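Telomerase reverse transcriptase (Candida tropicalis MYA-3404, PDB 6ZD1) probably extends telomeres as a reverse transcriptase, adding simple sequence repeats to chromosome ends by copying a template within its RNA component. Local coordinates at residues L69-M72 and I73-S76; N187-R190 and S191-F194; W201-L204 and S205-I209. All blocks are in the same frame, centred on the assembly; numbering follows the deposited sequence.

In the fold
Three short-range contacts follow one another along the chain, and in space contact 1 touches both of the others. Contact 1 lies in the loop between helices 53-60 and 79-93. Contact 2 sits where the antiparallel pair 180-184 and 193-197 reverses direction, and contact 3 on helix 198-216, which follows directly from that pair. The centre of contact 1 is about 14 Å from that of contact 2 and about 12 Å from that of contact 3. Ile-73 meets Phe-194, and Met-72 and Tyr-75 meet Leu-204. Contacts 2 and 3, about 20 Å apart between centres, do not touch. The earlier loop therefore packs against consecutive elements of the RNA-binding region.

Contact 1 (L69-M72 and I73-S76); sequences LKTM and IDYS
Thr-71 and Asp-74 close a type I beta turn, in which the backbone N of Asp-74 gives a weak bond of 3.4 Å to Thr-71 O, and Ile-73 and Ser-76 close a second such turn overlapping it, with Ser-76 N 3.1 Å from Ile-73 O. Together the turns wind residues 71-76 into a short coil in the loop between helices 53-60 and 79-93, with helix-like torsions at 73-75 but no regular helical bonding. Tyr-75 carries most of the side-chain contact. Its ring leaves beside the backbone N (chi1 -64°), which sends it back along the coil to Leu-69. There its hydroxyl OH comes to 3.1 Å from Leu-69 CA, while the branch CD2 of Leu-69 approaches the same oxygen at 3.5 Å. The carbonyl of Met-72 meets the ring at the edge, its O lying near the ring plane and 3.4 Å from CD2 of Tyr-75. Met-72, a selenomethionine here, folds twice along its chain, at chi2 and chi3, and the hook returns its methyl CE to 3.9 Å from Tyr-75 CE2. Methyl and ring also share an outside neighbour, Leu-204 of helix 198-216. Ile-73 and Ser-76 pack on Phe-194 of strand 193-197, so the coil bridges the strand and the helix that follows it. Across the first turn, the Asp-74 carboxylate reaches the Thr-71 hydroxyl, but the modelled separation is too short to be trusted and the detail of this pair is doubtful. In the second turn Ile-73 O receives both the backbone N and the hydroxyl of Ser-76, whose OG lies 2.7 Å away nearly along the C=O axis, at 164°.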
loop_
_atom_site.group_PDB
_atom_site.type_symbol
_atom_site.label_atom_id
_atom_site.label_comp_id
_atom_site.label_asym_id
_atom_site.label_seq_id
_atom_site.Cartn_x
_atom_site.Cartn_y
_atom_site.Cartn_z
ATOM N N LEU A 69 -24.797 -10.791 -7.716
ATOM C CA LEU A 69 -24.692 -11.844 -6.706
ATOM C C LEU A 69 -23.457 -12.783 -6.732
ATOM O O LEU A 69 -22.849 -13.067 -7.769
ATOM C CB LEU A 69 -25.963 -12.700 -6.778
ATOM C CG LEU A 69 -27.311 -12.021 -6.488
ATOM C CD1 LEU A 69 -28.551 -12.858 -6.926
ATOM C CD2 LEU A 69 -27.427 -11.636 -5.008
ATOM N N LYS A 70 -23.111 -13.185 -5.515
ATOM C CA LYS A 70 -22.363 -14.309 -4.921
ATOM C C LYS A 70 -20.814 -14.447 -4.940
ATOM O O LYS A 70 -20.319 -15.339 -4.240
ATOM C CB LYS A 70 -22.937 -15.658 -5.468
ATOM C CG LYS A 70 -23.578 -15.727 -6.873
ATOM C CD LYS A 70 -22.854 -16.688 -7.875
ATOM C CE LYS A 70 -23.910 -17.412 -8.799
ATOM N NZ LYS A 70 -23.403 -18.056 -10.097
ATOM N N THR A 71 -20.002 -13.605 -5.616
ATOM C CA THR A 71 -18.789 -12.979 -5.066
ATOM C C THR A 71 -18.847 -11.440 -5.116
ATOM O O THR A 71 -19.445 -10.882 -6.044
ATOM C CB THR A 71 -17.551 -13.528 -5.755
ATOM O OG1 THR A 71 -17.761 -13.479 -7.168
ATOM C CG2 THR A 71 -17.432 -14.967 -5.407
HETATM N N MSE A 72 -18.200 -10.737 -4.176
HETATM C CA MSE A 72 -18.287 -9.251 -4.176
HETATM C C MSE A 72 -17.757 -8.493 -5.433
HETATM O O MSE A 72 -18.303 -7.437 -5.770
HETATM C CB MSE A 72 -17.605 -8.671 -2.912
HETATM C CG MSE A 72 -18.021 -9.339 -1.583
HETATM SE SE MSE A 72 -19.938 -9.550 -1.520
HETATM C CE MSE A 72 -20.370 -7.734 -2.055
ATOM N N ILE A 73 -16.771 -9.029 -6.165
ATOM C CA ILE A 73 -16.225 -8.274 -7.299
ATOM C C ILE A 73 -17.058 -8.367 -8.566
ATOM O O ILE A 73 -16.881 -7.544 -9.470
ATOM C CB ILE A 73 -14.806 -8.727 -7.686
ATOM C CG1 ILE A 73 -14.330 -9.858 -6.774
ATOM C CG2 ILE A 73 -13.844 -7.541 -7.664
ATOM C CD1 ILE A 73 -13.071 -10.538 -7.263
ATOM N N ASP A 74 -17.957 -9.344 -8.660
ATOM C CA ASP A 74 -18.790 -9.496 -9.849
ATOM C C ASP A 74 -19.766 -8.329 -10.026
ATOM O O ASP A 74 -20.249 -8.084 -11.139
ATOM C CB ASP A 74 -19.495 -10.846 -9.788
ATOM C CG ASP A 74 -18.510 -12.012 -9.705
ATOM O OD1 ASP A 74 -17.384 -11.886 -10.245
ATOM O OD2 ASP A 74 -18.871 -13.050 -9.098
ATOM N N TYR A 75 -20.092 -7.620 -8.947
ATOM C CA TYR A 75 -20.927 -6.426 -9.059
ATOM C C TYR A 75 -20.216 -5.256 -9.739
ATOM O O TYR A 75 -20.881 -4.313 -10.183
ATOM C CB TYR A 75 -21.358 -5.962 -7.668
ATOM C CG TYR A 75 -22.235 -6.912 -6.893
ATOM C CD1 TYR A 75 -23.623 -6.907 -7.064
ATOM C CD2 TYR A 75 -21.690 -7.784 -5.969
ATOM C CE1 TYR A 75 -24.438 -7.775 -6.369
ATOM C CE2 TYR A 75 -22.489 -8.629 -5.250
ATOM C CZ TYR A 75 -23.867 -8.616 -5.439
ATOM O OH TYR A 75 -24.660 -9.487 -4.727
ATOM N N SER A 76 -18.889 -5.269 -9.800
ATOM C CA SER A 76 -18.162 -4.139 -10.355
ATOM C C SER A 76 -18.448 -3.997 -11.843
ATOM O O SER A 76 -18.717 -4.977 -12.543
ATOM C CB SER A 76 -16.660 -4.305 -10.130
ATOM O OG SER A 76 -16.125 -5.360 -10.916
#

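Contact 2 (N187-R190 and S191-F194); sequences NMDR and SKLF
Asp-189 and Lys-192 form a salt bridge three residues apart, its OD2 to NZ distance of 2.3 Å being so short that the exact geometry is doubtful. The lysine bends at chi2 and then runs extended, crossing the aspartate at about a right angle, and its CD passes 3.6 Å from Asp-189 O on the way. With CG anti to the backbone N (chi1 -176°), the carboxylate reaches forward over the following residues, and its other oxygen, OD1, takes a weak bond of 3.5 Å from Ser-191 N. Both interactions sit in the loop of a beta hairpin, between antiparallel strands 180-184 and 193-197. An Asx turn precedes them: Asn-187 OD1 accepts the backbone N of Asp-189 at 3.1 Å, in the carbonyl plane and on a lone pair, which ties the Asn-187 side chain to the backbone of the aspartate itself. Farther out, the guanidinium of Arg-190 makes a cation-pi contact with Phe-600, and Ser-191 OG is weakly bonded to Ser-595 O at the end of helix 582-596. On the strand side, Leu-193 rests on Val-182 and Glu-184, and Phe-194 pairs through its backbone with Thr-183.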
loop_
_atom_site.group_PDB
_atom_site.type_symbol
_atom_site.label_atom_id
_atom_site.label_comp_id
_atom_site.label_asym_id
_atom_site.label_seq_id
_atom_site.Cartn_x
_atom_site.Cartn_y
_atom_site.Cartn_z
ATOM N N ASN A 187 -6.072 -9.202 -3.235
ATOM C CA ASN A 187 -6.083 -10.359 -4.120
ATOM C C ASN A 187 -4.650 -10.882 -4.218
ATOM O O ASN A 187 -3.769 -10.472 -3.455
ATOM C CB ASN A 187 -6.677 -9.973 -5.485
ATOM C CG ASN A 187 -7.077 -11.175 -6.318
ATOM O OD1 ASN A 187 -6.280 -11.695 -7.099
ATOM N ND2 ASN A 187 -8.319 -11.615 -6.161
HETATM N N MSE A 188 -4.423 -11.835 -5.118
HETATM C CA MSE A 188 -3.058 -12.244 -5.450
HETATM C C MSE A 188 -2.463 -11.271 -6.466
HETATM O O MSE A 188 -1.318 -10.834 -6.338
HETATM C CB MSE A 188 -3.036 -13.674 -5.989
HETATM C CG MSE A 188 -1.831 -14.485 -5.528
HETATM SE SE MSE A 188 -1.523 -14.311 -3.609
HETATM C CE MSE A 188 -3.265 -14.904 -2.958
ATOM N N ASP A 189 -3.260 -10.944 -7.483
ATOM C CA ASP A 189 -2.893 -9.976 -8.515
ATOM C C ASP A 189 -3.622 -8.675 -8.203
ATOM O O ASP A 189 -4.787 -8.495 -8.574
ATOM C CB ASP A 189 -3.243 -10.496 -9.905
ATOM C CG ASP A 189 -2.786 -9.565 -11.012
ATOM O OD1 ASP A 189 -2.090 -8.569 -10.717
ATOM O OD2 ASP A 189 -3.123 -9.830 -12.186
ATOM N N ARG A 190 -2.931 -7.765 -7.516
ATOM C CA ARG A 190 -3.530 -6.526 -7.041
ATOM C C ARG A 190 -3.147 -5.321 -7.898
ATOM O O ARG A 190 -3.087 -4.193 -7.397
ATOM C CB ARG A 190 -3.155 -6.309 -5.579
ATOM C CG ARG A 190 -3.732 -7.386 -4.667
ATOM C CD ARG A 190 -2.858 -7.636 -3.451
ATOM N NE ARG A 190 -3.603 -8.245 -2.354
ATOM C CZ ARG A 190 -3.378 -8.005 -1.066
ATOM N NH1 ARG A 190 -2.428 -7.154 -0.701
ATOM N NH2 ARG A 190 -4.110 -8.610 -0.141
ATOM N N SER A 191 -2.903 -5.545 -9.190
ATOM C CA SER A 191 -2.978 -4.486 -10.187
ATOM C C SER A 191 -4.413 -4.247 -10.620
ATOM O O SER A 191 -4.669 -3.346 -11.426
ATOM C CB SER A 191 -2.135 -4.832 -11.423
ATOM O OG SER A 191 -0.755 -4.940 -11.119
ATOM N N LYS A 192 -5.340 -5.048 -10.098
ATOM C CA LYS A 192 -6.744 -4.981 -10.467
ATOM C C LYS A 192 -7.433 -3.884 -9.671
ATOM O O LYS A 192 -7.533 -3.965 -8.443
ATOM C CB LYS A 192 -7.421 -6.327 -10.220
ATOM C CG LYS A 192 -7.498 -7.238 -11.437
ATOM C CD LYS A 192 -6.132 -7.774 -11.838
ATOM C CE LYS A 192 -6.247 -8.727 -13.020
ATOM N NZ LYS A 192 -4.919 -9.205 -13.489
ATOM N N LEU A 193 -7.907 -2.864 -10.371
ATOM C CA LEU A 193 -8.749 -1.836 -9.787
ATOM C C LEU A 193 -10.181 -2.092 -10.222
ATOM O O LEU A 193 -10.431 -2.546 -11.343
ATOM C CB LEU A 193 -8.302 -0.439 -10.215
ATOM C CG LEU A 193 -7.097 0.079 -9.434
ATOM C CD1 LEU A 193 -6.509 1.288 -10.118
ATOM C CD2 LEU A 193 -7.506 0.419 -8.017
ATOM N N PHE A 194 -11.120 -1.829 -9.321
ATOM C CA PHE A 194 -12.501 -2.224 -9.544
ATOM C C PHE A 194 -13.434 -1.041 -9.365
ATOM O O PHE A 194 -13.359 -0.326 -8.361
ATOM C CB PHE A 194 -12.869 -3.375 -8.617
ATOM C CG PHE A 194 -12.111 -4.622 -8.925
ATOM C CD1 PHE A 194 -11.263 -5.194 -7.993
ATOM C CD2 PHE A 194 -12.215 -5.204 -10.178
ATOM C CE1 PHE A 194 -10.564 -6.347 -8.303
ATOM C CE2 PHE A 194 -11.515 -6.350 -10.490
ATOM C CZ PHE A 194 -10.692 -6.925 -9.551
#

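Contact 3 (W201-L204 and S205-I209); sequences WNEL and SSNWI
Trp-201 and Ser-205 belong to a run of i to i+4 backbone bonds that marks this part of helix 198-216 as a regular alpha helix. Ser-205 N gives a bond of 2.8 Å to Trp-201 O, and farther along Trp-208 N reaches Leu-204 O at 3.1 Å with an almost straight N-H (173°). Serine hydroxyls add to the backbone bonding. Asn-202 O accepts two donors from Ser-206, the backbone N at 2.9 Å and OG at 3.0 Å, which arrive from opposite faces of the carbonyl plane. Ser-205 OG, tucked between its own backbone N and carbonyl carbon (chi1 61°), has both Trp-201 O and Asn-202 O within bonding range. Polar side chains meet on the outer flank, where Glu-203 bends at chi2 to bring OE1 to Asn-207 ND2. The modelled 2.3 Å between OE1 and ND2 is too short to be taken literally, leaving the detail of this bond doubtful; the carboxylate and amide planes stand 67° apart. Apolar groups line the inner side: Leu-204 packs on Phe-243, Trp-208 meets the same ring edge-to-face, and Trp-201 stacks with Tyr-181. Within the helix, Ser-205 CB sits 4.2 Å above one face of the Trp-201 ring, displaced toward its rim.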
loop_
_atom_site.group_PDB
_atom_site.type_symbol
_atom_site.label_atom_id
_atom_site.label_comp_id
_atom_site.label_asym_id
_atom_site.label_seq_id
_atom_site.Cartn_x
_atom_site.Cartn_y
_atom_site.Cartn_z
ATOM N N TRP A 201 -22.397 0.039 -4.682
ATOM C CA TRP A 201 -21.389 -0.000 -3.628
ATOM C C TRP A 201 -22.001 0.318 -2.269
ATOM O O TRP A 201 -21.682 -0.342 -1.273
ATOM C CB TRP A 201 -20.248 0.968 -3.935
ATOM C CG TRP A 201 -19.273 1.086 -2.797
ATOM C CD1 TRP A 201 -19.216 2.082 -1.866
ATOM C CD2 TRP A 201 -18.230 0.161 -2.460
ATOM N NE1 TRP A 201 -18.198 1.839 -0.972
ATOM C CE2 TRP A 201 -17.576 0.666 -1.317
ATOM C CE3 TRP A 201 -17.785 -1.044 -3.015
ATOM C CZ2 TRP A 201 -16.502 0.009 -0.717
ATOM C CZ3 TRP A 201 -16.716 -1.694 -2.421
ATOM C CH2 TRP A 201 -16.085 -1.164 -1.285
ATOM N N ASN A 202 -22.894 1.310 -2.212
ATOM C CA ASN A 202 -23.544 1.640 -0.946
ATOM C C ASN A 202 -24.381 0.474 -0.444
ATOM O O ASN A 202 -24.435 0.211 0.762
ATOM C CB ASN A 202 -24.407 2.894 -1.099
ATOM C CG ASN A 202 -23.582 4.144 -1.337
ATOM O OD1 ASN A 202 -22.421 4.225 -0.932
ATOM N ND2 ASN A 202 -24.180 5.127 -1.995
ATOM N N GLU A 203 -25.028 -0.249 -1.359
ATOM C CA GLU A 203 -25.846 -1.387 -0.962
ATOM C C GLU A 203 -24.977 -2.515 -0.416
ATOM O O GLU A 203 -25.266 -3.079 0.645
ATOM C CB GLU A 203 -26.681 -1.859 -2.155
ATOM C CG GLU A 203 -27.995 -2.541 -1.803
ATOM C CD GLU A 203 -27.884 -4.051 -1.790
ATOM O OE1 GLU A 203 -28.180 -4.659 -0.740
ATOM O OE2 GLU A 203 -27.499 -4.628 -2.830
ATOM N N LEU A 204 -23.892 -2.847 -1.122
ATOM C CA LEU A 204 -22.984 -3.879 -0.635
ATOM C C LEU A 204 -22.337 -3.475 0.683
ATOM O O LEU A 204 -22.224 -4.291 1.605
ATOM C CB LEU A 204 -21.905 -4.167 -1.676
ATOM C CG LEU A 204 -22.373 -4.732 -3.014
ATOM C CD1 LEU A 204 -21.168 -4.995 -3.898
ATOM C CD2 LEU A 204 -23.197 -5.994 -2.809
ATOM N N SER A 205 -21.907 -2.216 0.788
ATOM C CA SER A 205 -21.175 -1.775 1.971
ATOM C C SER A 205 -22.076 -1.745 3.199
ATOM O O SER A 205 -21.692 -2.223 4.273
ATOM C CB SER A 205 -20.551 -0.401 1.723
ATOM O OG SER A 205 -21.544 0.567 1.445
ATOM N N SER A 206 -23.282 -1.184 3.063
ATOM C CA SER A 206 -24.183 -1.106 4.207
ATOM C C SER A 206 -24.567 -2.495 4.704
ATOM O O SER A 206 -24.702 -2.712 5.913
ATOM C CB SER A 206 -25.434 -0.304 3.842
ATOM O OG SER A 206 -25.115 1.050 3.567
ATOM N N ASN A 207 -24.726 -3.451 3.787
ATOM C CA ASN A 207 -25.097 -4.806 4.188
ATOM C C ASN A 207 -23.983 -5.477 4.983
ATOM O O ASN A 207 -24.222 -6.004 6.076
ATOM C CB ASN A 207 -25.452 -5.640 2.958
ATOM C CG ASN A 207 -26.735 -5.187 2.298
ATOM O OD1 ASN A 207 -27.598 -4.585 2.939
ATOM N ND2 ASN A 207 -26.870 -5.474 1.010
ATOM N N TRP A 208 -22.759 -5.481 4.445
ATOM C CA TRP A 208 -21.659 -6.151 5.134
ATOM C C TRP A 208 -21.362 -5.492 6.475
ATOM O O TRP A 208 -21.134 -6.181 7.476
ATOM C CB TRP A 208 -20.406 -6.160 4.258
ATOM C CG TRP A 208 -19.187 -6.693 4.968
ATOM C CD1 TRP A 208 -18.287 -5.978 5.713
ATOM C CD2 TRP A 208 -18.741 -8.055 5.003
ATOM N NE1 TRP A 208 -17.312 -6.812 6.208
ATOM C CE2 TRP A 208 -17.567 -8.091 5.787
ATOM C CE3 TRP A 208 -19.220 -9.247 4.451
ATOM C CZ2 TRP A 208 -16.866 -9.271 6.028
ATOM C CZ3 TRP A 208 -18.522 -10.420 4.693
ATOM C CH2 TRP A 208 -17.357 -10.422 5.473
ATOM N N ILE A 209 -21.370 -4.158 6.513
ATOM C CA ILE A 209 -21.046 -3.444 7.745
ATOM C C ILE A 209 -22.074 -3.750 8.828
ATOM O O ILE A 209 -21.723 -3.953 9.997
ATOM C CB ILE A 209 -20.924 -1.933 7.466
ATOM C CG1 ILE A 209 -19.671 -1.652 6.632
ATOM C CG2 ILE A 209 -20.886 -1.139 8.763
ATOM C CD1 ILE A 209 -19.437 -0.182 6.329
#